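Local atomic coordinates of L protein (PDB entry 5MV0), a protein that probably acts as the cap-snatching endonuclease domain of a reptarenavirus polymerase, cutting capped host RNA to supply primers for viral transcription. Residues V13-L18 with S28-D33; T47-N52 with A104-M109; L157-L162 with R189-Y194. One frame throughout, in Å; residues are numbered along the deposited sequence.

Interaction 1 (V13-L18 with S28-D33); sequences VILEIL and SSIVDD
Ile14 meets the returning loop first: its CB lies 4.1 Å from CD1 of Ile30, and its CG2 methyl faces the backbone carbonyl of Ser29. In Ile30, CG1 is directed opposite to its own backbone N (chi1 -178°), sending the longer branch to the helix, and chi2 of 86° turns CD1 onto Ile14. The same CD1 also rests against Leu15, 4.5 Å from its CG. Leu15 and Leu18 also pack on Leu15 of the second subunit, and Ile30 on Asn12 of that same subunit, so this patch forms part of a subunit interface. Leu18, a turn further on, presents both of its branches to Ser28, with CD1 at 3.9 Å and CD2 at 4.1 Å from the serine CB. Ser28 thus offers its methylene to the leucine, while its OG makes a weak hydrogen bond with Arg43 of the following helix. No hydrogen bond joins 13-18 to 28-33; polar ties run instead from the loop to helix 34-57, through Ser29 O with Ser40 OG and the N-cap Asp33. This is a helix-loop-helix connection, an extended linker packed through Ile30 and the methylene of Ser28 along helix 4-20 before the next helix starts, in the helical part of the arenavirus cap-snatching domain.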
ATOM      1  N   VAL B  13       6.692  -8.064  -5.159  1.00 13.55           N
ATOM      2  CA  VAL B  13       7.228  -7.757  -3.827  1.00 13.93           C
ATOM      3  C   VAL B  13       7.019  -6.282  -3.497  1.00 13.67           C
ATOM      4  O   VAL B  13       6.520  -5.928  -2.422  1.00 13.38           O
ATOM      5  CB  VAL B  13       8.724  -8.132  -3.743  1.00 14.50           C
ATOM      6  CG1 VAL B  13       9.363  -7.553  -2.461  1.00 13.17           C
ATOM      7  CG2 VAL B  13       8.927  -9.646  -3.844  1.00 13.31           C
ATOM      8  N   ILE B  14       7.396  -5.391  -4.417  1.00 10.96           N
ATOM      9  CA  ILE B  14       7.260  -3.961  -4.140  1.00 11.55           C
ATOM     10  C   ILE B  14       5.791  -3.589  -3.962  1.00 12.49           C
ATOM     11  O   ILE B  14       5.422  -2.843  -3.039  1.00 13.41           O
ATOM     12  CB  ILE B  14       7.929  -3.140  -5.262  1.00 12.78           C
ATOM     13  CG1 ILE B  14       9.452  -3.365  -5.256  1.00 13.40           C
ATOM     14  CG2 ILE B  14       7.590  -1.683  -5.119  1.00 14.53           C
ATOM     15  CD1 ILE B  14      10.172  -2.617  -6.387  1.00 14.36           C
ATOM     16  N   LEU B  15       4.927  -4.115  -4.829  1.00 13.20           N
ATOM     17  CA  LEU B  15       3.500  -3.834  -4.705  1.00 14.34           C
ATOM     18  C   LEU B  15       2.969  -4.279  -3.352  1.00 12.68           C
ATOM     19  O   LEU B  15       2.161  -3.571  -2.729  1.00 12.87           O
ATOM     20  CB  LEU B  15       2.718  -4.520  -5.831  1.00 13.35           C
ATOM     21  CG  LEU B  15       2.826  -3.874  -7.224  1.00 18.05           C
ATOM     22  CD1 LEU B  15       2.334  -4.816  -8.326  1.00 19.17           C
ATOM     23  CD2 LEU B  15       2.049  -2.577  -7.280  1.00 18.65           C
ATOM     24  N   GLU B  16       3.395  -5.454  -2.883  1.00 12.93           N
ATOM     25  CA  GLU B  16       2.900  -5.938  -1.597  1.00 14.21           C
ATOM     26  C   GLU B  16       3.399  -5.068  -0.454  1.00 16.31           C
ATOM     27  O   GLU B  16       2.640  -4.748   0.472  1.00 12.02           O
ATOM     28  CB  GLU B  16       3.311  -7.399  -1.366  1.00 13.65           C
ATOM     29  CG  GLU B  16       2.707  -7.964  -0.080  1.00 14.99           C
ATOM     30  CD  GLU B  16       2.941  -9.451   0.130  1.00 16.76           C
ATOM     31  OE1 GLU B  16       2.192 -10.066   0.927  1.00 16.46           O
ATOM     32  OE2 GLU B  16       3.874 -10.008  -0.487  1.00 18.38           O
ATOM     33  N   ILE B  17       4.683  -4.701  -0.484  1.00 11.33           N
ATOM     34  CA  ILE B  17       5.240  -3.833   0.558  1.00 12.96           C
ATOM     35  C   ILE B  17       4.505  -2.506   0.622  1.00 10.31           C
ATOM     36  O   ILE B  17       4.201  -1.995   1.713  1.00 13.20           O
ATOM     37  CB  ILE B  17       6.745  -3.610   0.316  1.00 13.20           C
ATOM     38  CG1 ILE B  17       7.507  -4.916   0.571  1.00 12.50           C
ATOM     39  CG2 ILE B  17       7.251  -2.483   1.218  1.00 12.51           C
ATOM     40  CD1 ILE B  17       8.995  -4.811   0.196  1.00 13.17           C
ATOM     41  N   LEU B  18       4.242  -1.901  -0.534  1.00 10.11           N
ATOM     42  CA  LEU B  18       3.552  -0.622  -0.537  1.00 13.52           C
ATOM     43  C   LEU B  18       2.086  -0.759  -0.140  1.00 12.32           C
ATOM     44  O   LEU B  18       1.482   0.235   0.272  1.00 15.06           O
ATOM     45  CB  LEU B  18       3.680   0.047  -1.917  1.00 12.03           C
ATOM     46  CG  LEU B  18       5.128   0.313  -2.387  1.00 18.10           C
ATOM     47  CD1 LEU B  18       5.145   1.094  -3.700  1.00 16.09           C
ATOM     48  CD2 LEU B  18       5.974   1.022  -1.344  1.00 15.97           C
ATOM     49  N   SER B  28       8.337   5.809  -3.678  1.00 21.70           N
ATOM     50  CA  SER B  28       8.759   4.635  -4.416  1.00 17.75           C
ATOM     51  C   SER B  28       8.194   4.675  -5.825  1.00 25.23           C
ATOM     52  O   SER B  28       7.554   5.646  -6.244  1.00 26.11           O
ATOM     53  CB  SER B  28       8.351   3.354  -3.681  1.00 22.17           C
ATOM     54  OG  SER B  28       9.215   2.285  -4.048  1.00 26.25           O
ATOM     55  N   SER B  29       8.453   3.602  -6.564  1.00 23.93           N
ATOM     56  CA  SER B  29       8.073   3.549  -7.964  1.00 27.41           C
ATOM     57  C   SER B  29       8.111   2.106  -8.414  1.00 25.59           C
ATOM     58  O   SER B  29       8.895   1.293  -7.912  1.00 21.96           O
ATOM     59  CB  SER B  29       9.002   4.390  -8.848  1.00 34.98           C
ATOM     60  OG  SER B  29      10.361   4.008  -8.678  1.00 32.74           O
ATOM     61  N   ILE B  30       7.259   1.803  -9.378  1.00 18.86           N
ATOM     62  CA  ILE B  30       7.162   0.473  -9.936  1.00 24.46           C
ATOM     63  C   ILE B  30       7.186   0.631 -11.453  1.00 27.27           C
ATOM     64  O   ILE B  30       6.279   1.238 -12.034  1.00 31.75           O
ATOM     65  CB  ILE B  30       5.904  -0.262  -9.445  1.00 30.81           C
ATOM     66  CG1 ILE B  30       5.873  -1.666 -10.003  1.00 29.22           C
ATOM     67  CG2 ILE B  30       4.629   0.505  -9.736  1.00 38.87           C
ATOM     68  CD1 ILE B  30       6.631  -2.551  -9.137  1.00 37.84           C
ATOM     69  N   VAL B  31       8.242   0.130 -12.091  1.00 20.96           N
ATOM     70  CA  VAL B  31       8.414   0.254 -13.532  1.00 21.07           C
ATOM     71  C   VAL B  31       8.758  -1.120 -14.091  1.00 25.73           C
ATOM     72  O   VAL B  31       9.081  -2.051 -13.351  1.00 23.18           O
ATOM     73  CB  VAL B  31       9.493   1.294 -13.898  1.00 24.45           C
ATOM     74  CG1 VAL B  31       9.089   2.652 -13.378  1.00 23.80           C
ATOM     75  CG2 VAL B  31      10.866   0.881 -13.327  1.00 25.50           C
ATOM     76  N   ASP B  32       8.679  -1.241 -15.421  1.00 22.53           N
ATOM     77  CA  ASP B  32       9.000  -2.506 -16.078  1.00 23.20           C
ATOM     78  C   ASP B  32      10.484  -2.665 -16.394  1.00 22.64           C
ATOM     79  O   ASP B  32      10.940  -3.790 -16.618  1.00 27.34           O
ATOM     80  CB  ASP B  32       8.191  -2.654 -17.375  1.00 35.77           C
ATOM     81  CG  ASP B  32       6.699  -2.887 -17.123  1.00 35.99           C
ATOM     82  OD1 ASP B  32       6.342  -3.645 -16.195  1.00 36.85           O
ATOM     83  OD2 ASP B  32       5.877  -2.301 -17.861  1.00 50.59           O
ATOM     84  N   ASP B  33      11.243  -1.585 -16.419  1.00 20.37           N
ATOM     85  CA  ASP B  33      12.675  -1.678 -16.687  1.00 21.24           C
ATOM     86  C   ASP B  33      13.390  -2.410 -15.552  1.00 16.97           C
ATOM     87  O   ASP B  33      13.314  -1.976 -14.399  1.00 18.23           O
ATOM     88  CB  ASP B  33      13.242  -0.279 -16.890  1.00 21.10           C
ATOM     89  CG  ASP B  33      14.719  -0.288 -17.254  1.00 28.40           C
ATOM     90  OD1 ASP B  33      15.053   0.132 -18.376  1.00 34.91           O
ATOM     91  OD2 ASP B  33      15.555  -0.683 -16.416  1.00 26.42           O
TER

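Interaction 2 (T47-N52 with A104-M109)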
ATOM      1  N   THR B  47      14.641   3.049   2.611  1.00 12.35           N
ATOM      2  CA  THR B  47      13.558   3.915   3.089  1.00 12.67           C
ATOM      3  C   THR B  47      12.728   3.229   4.173  1.00 15.92           C
ATOM      4  O   THR B  47      12.254   3.888   5.108  1.00 15.82           O
ATOM      5  CB  THR B  47      12.656   4.336   1.921  1.00 20.66           C
ATOM      6  OG1 THR B  47      13.425   5.059   0.956  1.00 17.68           O
ATOM      7  CG2 THR B  47      11.560   5.234   2.400  1.00 27.49           C
ATOM      8  N   ILE B  48      12.507   1.916   4.043  1.00 15.04           N
ATOM      9  CA  ILE B  48      11.816   1.161   5.092  1.00 17.41           C
ATOM     10  C   ILE B  48      12.584   1.257   6.414  1.00 20.15           C
ATOM     11  O   ILE B  48      12.006   1.501   7.488  1.00 15.89           O
ATOM     12  CB  ILE B  48      11.622  -0.302   4.643  1.00 17.62           C
ATOM     13  CG1 ILE B  48      10.675  -0.359   3.424  1.00 14.59           C
ATOM     14  CG2 ILE B  48      11.101  -1.166   5.790  1.00 15.72           C
ATOM     15  CD1 ILE B  48      10.608  -1.734   2.742  1.00 17.15           C
ATOM     16  N   HIS B  49      13.899   1.061   6.355  1.00 13.32           N
ATOM     17  CA  HIS B  49      14.738   1.223   7.540  1.00 17.99           C
ATOM     18  C   HIS B  49      14.569   2.608   8.164  1.00 21.37           C
ATOM     19  O   HIS B  49      14.368   2.727   9.381  1.00 18.31           O
ATOM     20  CB  HIS B  49      16.196   0.979   7.160  1.00 22.49           C
ATOM     21  CG  HIS B  49      17.150   1.073   8.305  1.00 19.63           C
ATOM     22  ND1 HIS B  49      17.059   0.267   9.420  1.00 17.93           N
ATOM     23  CD2 HIS B  49      18.241   1.856   8.490  1.00 20.67           C
ATOM     24  CE1 HIS B  49      18.051   0.553  10.248  1.00 22.04           C
ATOM     25  NE2 HIS B  49      18.785   1.510   9.704  1.00 20.06           N
ATOM     26  N   GLU B  50      14.674   3.671   7.346  1.00 15.76           N
ATOM     27  CA  GLU B  50      14.493   5.034   7.851  1.00 18.58           C
ATOM     28  C   GLU B  50      13.136   5.204   8.502  1.00 19.57           C
ATOM     29  O   GLU B  50      13.019   5.795   9.579  1.00 17.69           O
ATOM     30  CB  GLU B  50      14.607   6.068   6.727  1.00 15.89           C
ATOM     31  CG  GLU B  50      15.942   6.230   6.060  1.00 19.84           C
ATOM     32  CD  GLU B  50      15.804   7.040   4.758  1.00 21.69           C
ATOM     33  OE1 GLU B  50      14.699   7.585   4.492  1.00 24.67           O
ATOM     34  OE2 GLU B  50      16.787   7.116   3.998  1.00 27.49           O
ATOM     35  N   LEU B  51      12.084   4.739   7.826  1.00 14.66           N
ATOM     36  CA  LEU B  51      10.729   4.874   8.355  1.00 19.18           C
ATOM     37  C   LEU B  51      10.600   4.233   9.731  1.00 17.42           C
ATOM     38  O   LEU B  51      10.057   4.834  10.666  1.00 18.49           O
ATOM     39  CB  LEU B  51       9.723   4.238   7.392  1.00 16.17           C
ATOM     40  CG  LEU B  51       8.268   4.285   7.871  1.00 20.12           C
ATOM     41  CD1 LEU B  51       7.899   5.730   8.231  1.00 26.93           C
ATOM     42  CD2 LEU B  51       7.332   3.735   6.808  1.00 24.61           C
ATOM     43  N   ASN B  52      11.070   2.999   9.869  1.00 17.34           N
ATOM     44  CA  ASN B  52      10.860   2.305  11.129  1.00 19.45           C
ATOM     45  C   ASN B  52      11.754   2.846  12.239  1.00 25.54           C
ATOM     46  O   ASN B  52      11.349   2.841  13.408  1.00 22.39           O
ATOM     47  CB  ASN B  52      11.039   0.815  10.899  1.00 16.25           C
ATOM     48  CG  ASN B  52       9.880   0.239  10.091  1.00 20.42           C
ATOM     49  OD1 ASN B  52       8.726   0.602  10.325  1.00 22.16           O
ATOM     50  ND2 ASN B  52      10.178  -0.622   9.129  1.00 14.40           N
ATOM     51  N   ALA B 104      19.922   7.357   9.571  1.00 21.50           N
ATOM     52  CA  ALA B 104      19.747   5.910   9.638  1.00 18.30           C
ATOM     53  C   ALA B 104      20.335   5.253   8.400  1.00 19.20           C
ATOM     54  O   ALA B 104      20.201   5.769   7.285  1.00 19.23           O
ATOM     55  CB  ALA B 104      18.263   5.536   9.764  1.00 20.72           C
ATOM     56  N   SER B 105      20.971   4.105   8.593  1.00 15.97           N
ATOM     57  CA  SER B 105      21.551   3.384   7.472  1.00 19.58           C
ATOM     58  C   SER B 105      21.671   1.920   7.848  1.00 18.07           C
ATOM     59  O   SER B 105      21.584   1.548   9.025  1.00 22.10           O
ATOM     60  CB  SER B 105      22.925   3.949   7.107  1.00 22.95           C
ATOM     61  OG  SER B 105      23.823   3.690   8.179  1.00 22.74           O
ATOM     62  N   THR B 106      21.892   1.093   6.835  1.00 18.45           N
ATOM     63  CA  THR B 106      22.269  -0.295   7.036  1.00 17.99           C
ATOM     64  C   THR B 106      23.647  -0.520   6.446  1.00 19.58           C
ATOM     65  O   THR B 106      23.970   0.011   5.378  1.00 21.53           O
ATOM     66  CB  THR B 106      21.255  -1.284   6.403  1.00 20.02           C
ATOM     67  OG1 THR B 106      21.233  -1.110   4.976  1.00 22.28           O
ATOM     68  CG2 THR B 106      19.859  -1.054   6.969  1.00 19.99           C
ATOM     69  N   ARG B 107      24.459  -1.291   7.167  1.00 19.24           N
ATOM     70  CA  ARG B 107      25.778  -1.720   6.721  1.00 19.40           C
ATOM     71  C   ARG B 107      25.993  -3.081   7.354  1.00 19.60           C
ATOM     72  O   ARG B 107      25.780  -3.227   8.561  1.00 22.73           O
ATOM     73  CB  ARG B 107      26.901  -0.754   7.144  1.00 20.73           C
ATOM     74  CG  ARG B 107      26.906   0.643   6.489  1.00 18.87           C
ATOM     75  CD  ARG B 107      27.154   0.539   4.984  1.00 23.90           C
ATOM     76  NE  ARG B 107      27.386   1.850   4.370  1.00 28.26           N
ATOM     77  CZ  ARG B 107      26.415   2.698   4.036  1.00 26.27           C
ATOM     78  NH1 ARG B 107      25.147   2.378   4.270  1.00 21.42           N
ATOM     79  NH2 ARG B 107      26.713   3.863   3.470  1.00 24.70           N
ATOM     80  N   SER B 108      26.398  -4.065   6.552  1.00 17.39           N
ATOM     81  CA  SER B 108      26.390  -5.439   7.052  1.00 28.90           C
ATOM     82  C   SER B 108      27.504  -5.675   8.069  1.00 31.58           C
ATOM     83  O   SER B 108      27.315  -6.418   9.039  1.00 30.72           O
ATOM     84  CB  SER B 108      26.506  -6.438   5.895  1.00 25.74           C
ATOM     85  OG  SER B 108      27.678  -6.202   5.130  1.00 32.96           O
ATOM     86  N   MET B 109      28.659  -5.045   7.872  1.00 23.48           N
ATOM     87  CA  MET B 109      29.848  -5.279   8.694  1.00 28.15           C
ATOM     88  C   MET B 109      29.996  -4.200   9.754  1.00 30.12           C
ATOM     89  O   MET B 109      29.888  -3.005   9.434  1.00 27.42           O
ATOM     90  CB  MET B 109      31.104  -5.309   7.824  1.00 29.83           C
ATOM     91  CG  MET B 109      31.191  -6.454   6.811  1.00 41.36           C
ATOM     92  SD  MET B 109      31.323  -8.113   7.539  1.00 57.55           S
ATOM     93  CE  MET B 109      29.618  -8.593   7.813  1.00 44.96           C
TER
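With its CG turned away from its own backbone N (chi1 -178°), His49 extends its imidazole from helix 47-52 to strand 104-106, where Thr106 holds its CG2 methyl opposite its own carbonyl carbon and sets it over the ring. The methyl stands almost straight above the imidazole, 3.7 Å from the ring centroid, a CH-pi contact on one face. The two side chains run past each other in opposite senses. His49 NE2 approaches Ser105 O at 2.9 Å, but the N-H points poorly at the oxygen (117°), making this hydrogen bond weak despite its length. The other nitrogen, ND1, holds the ring through the backbone N of Arg149. Ala104 lies against both helix residues: its CB is 3.9 Å from His49 CD2 and 4.3 Å from Glu50 CA. The Glu50 carboxylate bonds to His61 through OE1, while its OE2 lies close to the like-charged OD1 of Asp88. The CB of Ser105 points away from the helix, and its OG hydrogen-bonds Ser144 OG of the neighbouring strand 137-145, whose Glu145 touches His49. The axes of segments 47-52 and 104-106 pass 7.7 Å apart at 136°, as helix 34-57 packs against the C-terminal end of strand 98-106 in this PDDEXK-clan nuclease fold. An imidazole that donates from NE2 to a carbonyl and faces a backbone N with ND1 is consistent with a neutral ring in one tautomer; the Arg149 bond and the covering methyl probably limit its rotation, with NE2 adding a weak tie.

Interaction 3 (L157-L162 with R189-Y194); sequences LLFELL and RSLTTY
Helix-to-helix packing in the C-terminal part of the chain brings Phe159 and Leu162 of helix 155-170 against the end of helix 181-192 and the turn that follows it. Phe159 presents its edge to one face of Tyr194 in an edge-to-face stack, with centroids 4.9 Å apart and planes at 61°. Its CD1 stands over the middle of the tyrosine ring and approaches Tyr194 CG to 3.6 Å. The adjoining CE1 touches Leu191 CD1 at 3.7 Å. A turn later Leu162, its CG swung opposite the backbone N (chi1 177°), sets CD2 against both the helix backbone and the ring, 3.7 Å from Leu191 N and from Tyr194 CE2. Thr193 OG1 and N both bond to Ser190 O in the turn that leads to Tyr194, ahead of the short helix 196-200, whose Leu199 also packs on Phe159 and Leu191. No direct hydrogen bond links the two segments. A water bridges them instead, donating to Leu158 O at 2.9 Å and lying 3.0 Å from Tyr194 OH, while Lys147 makes a cation-pi contact with the tyrosine ring.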
ATOM      1  N   LEU B 157      10.049 -10.118   2.807  1.00 17.78           N
ATOM      2  CA  LEU B 157       9.916  -9.181   1.692  1.00 17.17           C
ATOM      3  C   LEU B 157      11.116  -8.237   1.607  1.00 17.40           C
ATOM      4  O   LEU B 157      11.574  -7.912   0.504  1.00 17.94           O
ATOM      5  CB  LEU B 157       8.608  -8.403   1.812  1.00 14.38           C
ATOM      6  CG  LEU B 157       7.321  -9.231   1.700  1.00 18.05           C
ATOM      7  CD1 LEU B 157       6.076  -8.341   1.803  1.00 17.02           C
ATOM      8  CD2 LEU B 157       7.308 -10.033   0.395  1.00 15.89           C
ATOM      9  N   LEU B 158      11.639  -7.782   2.752  1.00 16.21           N
ATOM     10  CA  LEU B 158      12.893  -7.030   2.744  1.00 16.62           C
ATOM     11  C   LEU B 158      14.009  -7.850   2.131  1.00 16.94           C
ATOM     12  O   LEU B 158      14.860  -7.316   1.404  1.00 18.70           O
ATOM     13  CB  LEU B 158      13.299  -6.622   4.161  1.00 17.37           C
ATOM     14  CG  LEU B 158      12.830  -5.300   4.765  1.00 20.06           C
ATOM     15  CD1 LEU B 158      13.372  -4.084   3.979  1.00 18.84           C
ATOM     16  CD2 LEU B 158      11.330  -5.277   4.841  1.00 21.89           C
ATOM     17  N   PHE B 159      14.060  -9.139   2.471  1.00 16.43           N
ATOM     18  CA  PHE B 159      15.046 -10.033   1.878  1.00 15.13           C
ATOM     19  C   PHE B 159      14.882 -10.110   0.365  1.00 17.44           C
ATOM     20  O   PHE B 159      15.865 -10.051  -0.379  1.00 14.86           O
ATOM     21  CB  PHE B 159      14.936 -11.438   2.483  1.00 14.56           C
ATOM     22  CG  PHE B 159      15.695 -12.467   1.693  1.00 18.31           C
ATOM     23  CD1 PHE B 159      17.084 -12.534   1.787  1.00 18.20           C
ATOM     24  CD2 PHE B 159      15.040 -13.314   0.803  1.00 15.30           C
ATOM     25  CE1 PHE B 159      17.804 -13.453   1.025  1.00 17.44           C
ATOM     26  CE2 PHE B 159      15.755 -14.231   0.038  1.00 18.38           C
ATOM     27  CZ  PHE B 159      17.133 -14.310   0.155  1.00 19.82           C
ATOM     28  N   GLU B 160      13.642 -10.279  -0.109  1.00 13.99           N
ATOM     29  CA  GLU B 160      13.421 -10.426  -1.548  1.00 15.18           C
ATOM     30  C   GLU B 160      13.797  -9.165  -2.317  1.00 13.14           C
ATOM     31  O   GLU B 160      14.240  -9.259  -3.469  1.00 13.92           O
ATOM     32  CB  GLU B 160      11.961 -10.796  -1.831  1.00 19.49           C
ATOM     33  CG  GLU B 160      11.583 -12.176  -1.338  1.00 17.47           C
ATOM     34  CD  GLU B 160      12.350 -13.287  -2.044  1.00 19.98           C
ATOM     35  OE1 GLU B 160      12.697 -13.120  -3.228  1.00 22.82           O
ATOM     36  OE2 GLU B 160      12.622 -14.327  -1.410  1.00 23.07           O
ATOM     37  N   LEU B 161      13.612  -7.984  -1.719  1.00 12.65           N
ATOM     38  CA  LEU B 161      14.079  -6.762  -2.377  1.00 16.26           C
ATOM     39  C   LEU B 161      15.563  -6.866  -2.677  1.00 18.87           C
ATOM     40  O   LEU B 161      16.021  -6.511  -3.768  1.00 13.83           O
ATOM     41  CB  LEU B 161      13.828  -5.536  -1.494  1.00 13.15           C
ATOM     42  CG  LEU B 161      12.398  -5.073  -1.254  1.00 16.00           C
ATOM     43  CD1 LEU B 161      12.458  -3.803  -0.430  1.00 13.28           C
ATOM     44  CD2 LEU B 161      11.693  -4.834  -2.608  1.00 12.33           C
ATOM     45  N   LEU B 162      16.318  -7.379  -1.714  1.00 16.58           N
ATOM     46  CA  LEU B 162      17.769  -7.477  -1.845  1.00 15.74           C
ATOM     47  C   LEU B 162      18.169  -8.589  -2.814  1.00 17.74           C
ATOM     48  O   LEU B 162      18.995  -8.378  -3.708  1.00 15.96           O
ATOM     49  CB  LEU B 162      18.368  -7.709  -0.457  1.00 15.98           C
ATOM     50  CG  LEU B 162      19.884  -7.924  -0.341  1.00 22.58           C
ATOM     51  CD1 LEU B 162      20.633  -6.637  -0.676  1.00 18.99           C
ATOM     52  CD2 LEU B 162      20.241  -8.441   1.067  1.00 20.21           C
ATOM     53  N   ARG B 189      27.475  -8.358   0.300  1.00 19.02           N
ATOM     54  CA  ARG B 189      27.814  -8.735   1.670  1.00 25.16           C
ATOM     55  C   ARG B 189      26.563  -8.880   2.526  1.00 28.22           C
ATOM     56  O   ARG B 189      26.438  -9.836   3.299  1.00 24.61           O
ATOM     57  CB  ARG B 189      28.753  -7.700   2.289  1.00 21.80           C
ATOM     58  CG  ARG B 189      30.197  -7.807   1.822  1.00 28.03           C
ATOM     59  CD  ARG B 189      31.133  -7.014   2.744  1.00 28.22           C
ATOM     60  NE  ARG B 189      30.749  -5.612   2.814  1.00 30.76           N
ATOM     61  CZ  ARG B 189      31.181  -4.675   1.975  1.00 35.19           C
ATOM     62  NH1 ARG B 189      32.030  -4.991   1.003  1.00 35.12           N
ATOM     63  NH2 ARG B 189      30.760  -3.425   2.110  1.00 29.63           N
ATOM     64  N   SER B 190      25.630  -7.930   2.406  1.00 20.78           N
ATOM     65  CA  SER B 190      24.372  -8.017   3.144  1.00 19.98           C
ATOM     66  C   SER B 190      23.625  -9.302   2.821  1.00 23.84           C
ATOM     67  O   SER B 190      22.983  -9.892   3.700  1.00 23.16           O
ATOM     68  CB  SER B 190      23.494  -6.798   2.838  1.00 17.10           C
ATOM     69  OG  SER B 190      24.076  -5.617   3.365  1.00 27.99           O
ATOM     70  N   LEU B 191      23.694  -9.755   1.565  1.00 19.35           N
ATOM     71  CA  LEU B 191      22.998 -10.985   1.201  1.00 20.77           C
ATOM     72  C   LEU B 191      23.549 -12.176   1.976  1.00 27.57           C
ATOM     73  O   LEU B 191      22.779 -13.036   2.425  1.00 21.94           O
ATOM     74  CB  LEU B 191      23.090 -11.228  -0.310  1.00 23.88           C
ATOM     75  CG  LEU B 191      22.170 -12.288  -0.925  1.00 23.82           C
ATOM     76  CD1 LEU B 191      20.694 -11.966  -0.692  1.00 20.73           C
ATOM     77  CD2 LEU B 191      22.433 -12.504  -2.425  1.00 29.64           C
ATOM     78  N   THR B 192      24.877 -12.237   2.165  1.00 23.03           N
ATOM     79  CA  THR B 192      25.472 -13.393   2.843  1.00 34.19           C
ATOM     80  C   THR B 192      25.125 -13.464   4.327  1.00 28.13           C
ATOM     81  O   THR B 192      25.428 -14.477   4.964  1.00 31.25           O
ATOM     82  CB  THR B 192      27.004 -13.406   2.705  1.00 28.94           C
ATOM     83  OG1 THR B 192      27.564 -12.317   3.449  1.00 26.87           O
ATOM     84  CG2 THR B 192      27.418 -13.280   1.249  1.00 30.97           C
ATOM     85  N   THR B 193      24.525 -12.427   4.906  1.00 28.22           N
ATOM     86  CA  THR B 193      24.144 -12.486   6.313  1.00 22.87           C
ATOM     87  C   THR B 193      22.782 -13.141   6.539  1.00 26.93           C
ATOM     88  O   THR B 193      22.383 -13.320   7.696  1.00 23.96           O
ATOM     89  CB  THR B 193      24.153 -11.084   6.939  1.00 32.63           C
ATOM     90  OG1 THR B 193      23.006 -10.344   6.504  1.00 27.15           O
ATOM     91  CG2 THR B 193      25.427 -10.331   6.557  1.00 30.84           C
ATOM     92  N   TYR B 194      22.061 -13.501   5.485  1.00 24.25           N
ATOM     93  CA  TYR B 194      20.806 -14.218   5.658  1.00 23.74           C
ATOM     94  C   TYR B 194      21.057 -15.722   5.722  1.00 22.65           C
ATOM     95  O   TYR B 194      22.071 -16.227   5.244  1.00 20.38           O
ATOM     96  CB  TYR B 194      19.840 -13.894   4.524  1.00 22.41           C
ATOM     97  CG  TYR B 194      19.245 -12.513   4.630  1.00 24.84           C
ATOM     98  CD1 TYR B 194      18.040 -12.305   5.297  1.00 28.30           C
ATOM     99  CD2 TYR B 194      19.890 -11.414   4.074  1.00 26.06           C
ATOM    100  CE1 TYR B 194      17.491 -11.043   5.405  1.00 22.82           C
ATOM    101  CE2 TYR B 194      19.348 -10.146   4.177  1.00 26.25           C
ATOM    102  CZ  TYR B 194      18.152  -9.966   4.842  1.00 23.66           C
ATOM    103  OH  TYR B 194      17.616  -8.701   4.940  1.00 25.74           O
TER
HETATM  104  O   HOH W   1      17.237  -6.612   2.888  1.00 19.69           O

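From the N terminus the three contacts follow in series, none enclosing or crossing another. Interaction 1 joins helix 4-20 to the linker that runs into helix 34-57; nine residues lie between its two segments. Interaction 2 then spans 51 residues, joining helix 34-57 to strand 98-106, and interaction 3, with 26 residues between its segments, joins helices 155-170 and 181-192. The three are also in direct touch. Ile17 of the first meets Ile48 of the second, Val13 and Ile17 pack on Leu161 of the third, and Ile48 reaches Leu158. Ser108, past the strand, lies against Arg189 and Ser190, tying the sheet to the C-terminal helices.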